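Local coordinates for protein ArCE4A (Arthrobacter sp. AW19M34-1, PDB 5LFZ) that probably removes acetyl groups from N-acetylated polysaccharides as a metal-dependent deacetylase of carbohydrate esterase family 4, at residues 67-70 with 71-74; 37-40 with 41-45. All coordinates share one frame; numbering follows the deposited sequence.

Contact 1: residues 67-70 with 71-74; sequences KTLK and RMVD
Arg71 N, Met72 N, Val73 N and Asp74 N donate in turn to the carbonyl oxygens of Lys67, Thr68, Leu69 and Lys70, the i to i+4 pattern of an alpha helix. This is helix 66-74 of the NodB homology fold, and its bonds straighten toward the C-terminal end, the N-H...O angle rising from 145° at Arg71 N to 165° at Asp74 N. On the buried side Leu69 and Met72 meet obliquely, the CG branch point of Leu69 lying 4.2 Å from Met72 SD. Both side chains also touch Ile79 of strand 78-81, which seats this face of the helix against the sheet. Arg71 has CG anti to its carbonyl carbon (chi1 -82°), a turn that brings CG within 3.6 Å of Lys67 O before the chain bends at chi3. Its guanidinium then leaves the helix surface and forms two salt bridges, from NE to Glu75 and from NH2 to Asp44. Lys70 NZ donates a hydrogen bond to Ala111 O of helix 94-112. At the last turn the Asp74 side chain lies back along the helix, with its CG 3.4 Å from Lys70 O.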
ATOM      1  N   LYS A  67      14.514   6.740   8.278  1.00 27.63           N
ATOM      2  CA  LYS A  67      13.795   7.109   9.489  1.00 25.38           C
ATOM      3  C   LYS A  67      12.283   7.097   9.264  1.00 26.47           C
ATOM      4  O   LYS A  67      11.512   6.762  10.167  1.00 27.55           O
ATOM      5  CB  LYS A  67      14.264   8.476   9.987  1.00 30.81           C
ATOM      6  CG  LYS A  67      15.776   8.548  10.161  1.00 40.77           C
ATOM      7  CD  LYS A  67      16.242   9.896  10.674  1.00 46.98           C
ATOM      8  CE  LYS A  67      17.754  10.034  10.558  1.00 53.77           C
ATOM      9  NZ  LYS A  67      18.464   8.818  11.044  1.00 57.27           N
ATOM     10  N   THR A  68      11.862   7.459   8.056  1.00 25.61           N
ATOM     11  CA  THR A  68      10.449   7.460   7.717  1.00 22.29           C
ATOM     12  C   THR A  68       9.893   6.034   7.662  1.00 23.82           C
ATOM     13  O   THR A  68       8.764   5.792   8.089  1.00 22.20           O
ATOM     14  CB  THR A  68      10.200   8.197   6.377  1.00 22.90           C
ATOM     15  OG1 THR A  68      10.679   9.541   6.492  1.00 25.23           O
ATOM     16  CG2 THR A  68       8.720   8.231   6.044  1.00 22.89           C
ATOM     17  N   LEU A  69      10.688   5.078   7.186  1.00 23.78           N
ATOM     18  CA  LEU A  69      10.238   3.688   7.210  1.00 24.12           C
ATOM     19  C   LEU A  69      10.177   3.174   8.647  1.00 23.94           C
ATOM     20  O   LEU A  69       9.275   2.410   9.003  1.00 22.61           O
ATOM     21  CB  LEU A  69      11.139   2.793   6.357  1.00 23.69           C
ATOM     22  CG  LEU A  69      10.481   2.503   5.006  1.00 23.27           C
ATOM     23  CD1 LEU A  69      10.489   3.759   4.131  1.00 28.29           C
ATOM     24  CD2 LEU A  69      11.140   1.334   4.298  1.00 31.65           C
ATOM     25  N   LYS A  70      11.114   3.612   9.480  1.00 25.55           N
ATOM     26  CA  LYS A  70      11.062   3.242  10.886  1.00 23.46           C
ATOM     27  C   LYS A  70       9.786   3.791  11.522  1.00 24.07           C
ATOM     28  O   LYS A  70       9.202   3.140  12.385  1.00 27.04           O
ATOM     29  CB  LYS A  70      12.297   3.735  11.639  1.00 26.37           C
ATOM     30  CG  LYS A  70      13.567   2.965  11.313  1.00 35.19           C
ATOM     31  CD  LYS A  70      14.699   3.376  12.242  1.00 44.63           C
ATOM     32  CE  LYS A  70      16.036   2.845  11.759  1.00 48.92           C
ATOM     33  NZ  LYS A  70      16.423   3.462  10.458  1.00 47.38           N
ATOM     34  N   ARG A  71       9.343   4.972  11.087  1.00 23.98           N
ATOM     35  CA  ARG A  71       8.075   5.522  11.567  1.00 24.92           C
ATOM     36  C   ARG A  71       6.915   4.598  11.232  1.00 23.28           C
ATOM     37  O   ARG A  71       6.023   4.389  12.049  1.00 25.84           O
ATOM     38  CB  ARG A  71       7.787   6.901  10.967  1.00 27.32           C
ATOM     39  CG  ARG A  71       8.462   8.076  11.629  1.00 30.30           C
ATOM     40  CD  ARG A  71       7.779   9.372  11.198  1.00 26.50           C
ATOM     41  NE  ARG A  71       6.444   9.509  11.772  1.00 25.15           N
ATOM     42  CZ  ARG A  71       5.615  10.520  11.512  1.00 25.93           C
ATOM     43  NH1 ARG A  71       5.985  11.487  10.685  1.00 24.16           N
ATOM     44  NH2 ARG A  71       4.416  10.568  12.085  1.00 29.75           N
ATOM     45  N   MET A  72       6.923   4.057  10.021  1.00 23.28           N
ATOM     46  CA  MET A  72       5.841   3.182   9.585  1.00 24.46           C
ATOM     47  C   MET A  72       5.709   1.967  10.492  1.00 27.84           C
ATOM     48  O   MET A  72       4.603   1.595  10.893  1.00 28.09           O
ATOM     49  CB  MET A  72       6.065   2.741   8.141  1.00 22.21           C
ATOM     50  CG  MET A  72       6.007   3.889   7.148  1.00 20.26           C
ATOM     51  SD  MET A  72       6.417   3.377   5.475  1.00 22.88           S
ATOM     52  CE  MET A  72       6.106   4.909   4.595  1.00 20.97           C
ATOM     53  N   VAL A  73       6.840   1.354  10.822  1.00 24.42           N
ATOM     54  CA  VAL A  73       6.848   0.208  11.723  1.00 27.05           C
ATOM     55  C   VAL A  73       6.442   0.636  13.129  1.00 29.04           C
ATOM     56  O   VAL A  73       5.568   0.021  13.739  1.00 28.25           O
ATOM     57  CB  VAL A  73       8.230  -0.467  11.761  1.00 28.22           C
ATOM     58  CG1 VAL A  73       8.261  -1.573  12.823  1.00 30.92           C
ATOM     59  CG2 VAL A  73       8.586  -1.011  10.380  1.00 30.36           C
ATOM     60  N   ASP A  74       7.073   1.696  13.628  1.00 25.73           N
ATOM     61  CA  ASP A  74       6.842   2.167  14.991  1.00 28.85           C
ATOM     62  C   ASP A  74       5.399   2.600  15.242  1.00 27.98           C
ATOM     63  O   ASP A  74       4.905   2.484  16.363  1.00 31.12           O
ATOM     64  CB  ASP A  74       7.781   3.333  15.330  1.00 34.28           C
ATOM     65  CG  ASP A  74       9.178   2.870  15.743  1.00 46.29           C
ATOM     66  OD1 ASP A  74       9.376   1.649  15.929  1.00 42.69           O
ATOM     67  OD2 ASP A  74      10.078   3.729  15.889  1.00 43.79           O
TER

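Contact 2: residues 37-40 with 41-45; sequences EYTN and RLLDE
Arg41 runs alongside Tyr38 and brings NH1 to the ring edge, 3.7 Å from Tyr38 CD1. The guanidinium and ring planes stand 59° apart, so the two groups do not stack; NH1 has its charged partner in Glu177 of helix 177-192. Among the other polar side chains, Asp44 keeps CG anti to its carbonyl carbon (chi1 -73°), which sets the carboxylate next to Asn40 O, with Asp44 OD1 3.3 Å from it. Both are acceptors and no hydrogen bond joins them; the partner of the carboxylate is Arg71 NH2 of helix 66-74, which pairs with OD1. An alanine here would probably leave that guanidinium short of one of its carboxylate mates.

The backbone bonds run from Leu42 N to Tyr38 O, from Leu43 N to Thr39 O and from Asp44 N to Asn40 O, and together build the first turn of helix 39-48. The bond of Leu43 N to Thr39 O is 2.8 Å long. A water extends this pattern upstream: it donates to Glu37 O at 2.7 Å and accepts from Arg41 N at 2.9 Å, bridging a carbonyl and an amide four residues apart.

On the buried side Thr39 and Leu43 lie side by side, and Thr39 CG2 is 4.2 Å from Leu43 CD1. Leu42 and Leu43 both touch Phe55 of strand 54-57. The arrangement is that of a helix start within a beta-alpha-beta unit, here strand 26-32, helix 39-48 and strand 54-57 of the NodB homology fold.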
ATOM      1  N   GLU A  37       8.544  13.409  -0.109  1.00 27.21           N
ATOM      2  CA  GLU A  37       8.522  14.617   0.708  1.00 27.88           C
ATOM      3  C   GLU A  37       7.204  14.817   1.452  1.00 26.29           C
ATOM      4  O   GLU A  37       7.131  15.631   2.377  1.00 26.78           O
ATOM      5  CB  GLU A  37       8.806  15.834  -0.166  1.00 29.44           C
ATOM      6  CG  GLU A  37       7.730  16.075  -1.210  1.00 29.58           C
ATOM      7  CD  GLU A  37       8.162  17.047  -2.285  1.00 43.74           C
ATOM      8  OE1 GLU A  37       8.092  18.270  -2.045  1.00 39.39           O
ATOM      9  OE2 GLU A  37       8.576  16.582  -3.370  1.00 50.02           O
ATOM     10  N   TYR A  38       6.171  14.074   1.067  1.00 24.97           N
ATOM     11  CA  TYR A  38       4.869  14.227   1.708  1.00 26.32           C
ATOM     12  C   TYR A  38       4.555  13.119   2.705  1.00 21.19           C
ATOM     13  O   TYR A  38       3.565  13.205   3.433  1.00 23.90           O
ATOM     14  CB  TYR A  38       3.752  14.290   0.658  1.00 24.83           C
ATOM     15  CG  TYR A  38       3.987  15.313  -0.427  1.00 28.00           C
ATOM     16  CD1 TYR A  38       3.782  16.664  -0.188  1.00 26.64           C
ATOM     17  CD2 TYR A  38       4.407  14.926  -1.691  1.00 29.85           C
ATOM     18  CE1 TYR A  38       3.994  17.608  -1.185  1.00 32.78           C
ATOM     19  CE2 TYR A  38       4.619  15.858  -2.695  1.00 29.81           C
ATOM     20  CZ  TYR A  38       4.416  17.197  -2.433  1.00 34.83           C
ATOM     21  OH  TYR A  38       4.630  18.128  -3.428  1.00 39.78           O
ATOM     22  N   THR A  39       5.396  12.091   2.752  1.00 22.94           N
ATOM     23  CA  THR A  39       5.102  10.907   3.550  1.00 21.50           C
ATOM     24  C   THR A  39       4.976  11.208   5.045  1.00 21.57           C
ATOM     25  O   THR A  39       4.088  10.685   5.717  1.00 22.98           O
ATOM     26  CB  THR A  39       6.170   9.830   3.336  1.00 23.83           C
ATOM     27  OG1 THR A  39       6.310   9.580   1.930  1.00 26.42           O
ATOM     28  CG2 THR A  39       5.764   8.535   4.040  1.00 21.70           C
ATOM     29  N   ASN A  40       5.849  12.055   5.571  1.00 21.19           N
ATOM     30  CA  ASN A  40       5.771  12.355   6.995  1.00 23.24           C
ATOM     31  C   ASN A  40       4.524  13.154   7.374  1.00 25.65           C
ATOM     32  O   ASN A  40       3.942  12.927   8.438  1.00 25.75           O
ATOM     33  CB  ASN A  40       7.026  13.074   7.445  1.00 22.44           C
ATOM     34  CG  ASN A  40       8.162  12.113   7.680  1.00 23.68           C
ATOM     35  OD1 ASN A  40       8.234  11.474   8.729  1.00 29.11           O
ATOM     36  ND2 ASN A  40       9.033  11.966   6.692  1.00 24.45           N
ATOM     37  N   ARG A  41       4.100  14.077   6.513  1.00 25.04           N
ATOM     38  CA  ARG A  41       2.852  14.793   6.749  1.00 25.46           C
ATOM     39  C   ARG A  41       1.689  13.817   6.705  1.00 25.36           C
ATOM     40  O   ARG A  41       0.749  13.913   7.489  1.00 29.98           O
ATOM     41  CB  ARG A  41       2.654  15.910   5.722  1.00 28.33           C
ATOM     42  CG  ARG A  41       3.562  17.107   5.955  1.00 34.65           C
ATOM     43  CD  ARG A  41       3.669  17.983   4.724  1.00 35.49           C
ATOM     44  NE  ARG A  41       2.400  18.630   4.407  1.00 35.18           N
ATOM     45  CZ  ARG A  41       2.156  19.254   3.263  1.00 37.89           C
ATOM     46  NH1 ARG A  41       3.099  19.317   2.332  1.00 34.83           N
ATOM     47  NH2 ARG A  41       0.976  19.817   3.052  1.00 38.27           N
ATOM     48  N   LEU A  42       1.778  12.862   5.787  1.00 25.86           N
ATOM     49  CA  LEU A  42       0.778  11.815   5.658  1.00 25.50           C
ATOM     50  C   LEU A  42       0.710  10.984   6.942  1.00 22.53           C
ATOM     51  O   LEU A  42      -0.370  10.698   7.461  1.00 25.98           O
ATOM     52  CB  LEU A  42       1.109  10.949   4.441  1.00 28.15           C
ATOM     53  CG  LEU A  42       0.195   9.814   4.017  1.00 36.01           C
ATOM     54  CD1 LEU A  42      -1.216  10.285   4.095  1.00 42.06           C
ATOM     55  CD2 LEU A  42       0.541   9.399   2.591  1.00 36.57           C
ATOM     56  N   LEU A  43       1.875  10.617   7.462  1.00 25.04           N
ATOM     57  CA  LEU A  43       1.945   9.837   8.687  1.00 24.89           C
ATOM     58  C   LEU A  43       1.436  10.644   9.878  1.00 25.51           C
ATOM     59  O   LEU A  43       0.811  10.095  10.788  1.00 28.87           O
ATOM     60  CB  LEU A  43       3.376   9.373   8.939  1.00 20.89           C
ATOM     61  CG  LEU A  43       3.912   8.277   8.021  1.00 22.14           C
ATOM     62  CD1 LEU A  43       5.407   8.151   8.193  1.00 23.70           C
ATOM     63  CD2 LEU A  43       3.239   6.949   8.337  1.00 23.74           C
ATOM     64  N   ASP A  44       1.710  11.946   9.868  1.00 27.26           N
ATOM     65  CA  ASP A  44       1.215  12.830  10.911  1.00 31.22           C
ATOM     66  C   ASP A  44      -0.310  12.820  10.930  1.00 31.13           C
ATOM     67  O   ASP A  44      -0.922  12.692  11.990  1.00 32.82           O
ATOM     68  CB  ASP A  44       1.727  14.259  10.711  1.00 31.79           C
ATOM     69  CG  ASP A  44       3.201  14.410  11.039  1.00 34.03           C
ATOM     70  OD1 ASP A  44       3.786  13.502  11.670  1.00 30.65           O
ATOM     71  OD2 ASP A  44       3.782  15.449  10.665  1.00 35.13           O
ATOM     72  N   GLU A  45      -0.922  12.948   9.755  1.00 29.03           N
ATOM     73  CA  GLU A  45      -2.379  12.980   9.660  1.00 29.49           C
ATOM     74  C   GLU A  45      -2.995  11.650  10.083  1.00 30.04           C
ATOM     75  O   GLU A  45      -3.998  11.623  10.797  1.00 31.95           O
ATOM     76  CB  GLU A  45      -2.825  13.332   8.238  1.00 33.56           C
ATOM     77  CG  GLU A  45      -2.408  14.721   7.760  1.00 38.42           C
ATOM     78  CD  GLU A  45      -2.993  15.844   8.601  1.00 53.47           C
ATOM     79  OE1 GLU A  45      -4.062  15.643   9.220  1.00 53.30           O
ATOM     80  OE2 GLU A  45      -2.383  16.934   8.640  1.00 58.54           O
TER
HETATM   81  O   HOH W   1       6.068  15.443   4.810  1.00 26.24           O

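How the contacts relate
From the N terminus, the chain leaves strand 26-32 and enters contact 2, at the start of helix 39-48, then passes through strand 54-57 and helix 59-62 to contact 1, which runs along helix 66-74 and leads to strand 78-81. Both are local contacts that close no long loop; they follow in series, neither nesting nor crossing. The centres of contacts 1 and 2 are about 11 Å apart, and side chains of the two helices touch. Thr68 OG1 lies 2.9 Å from Asn40 ND2 and Arg71 NH1 3.0 Å from Asn40 OD1, both probable hydrogen bonds, while Thr68 CG2 packs on Thr39 CG2. Thus Asn40 joins two neighbouring helices packed against the parallel sheet.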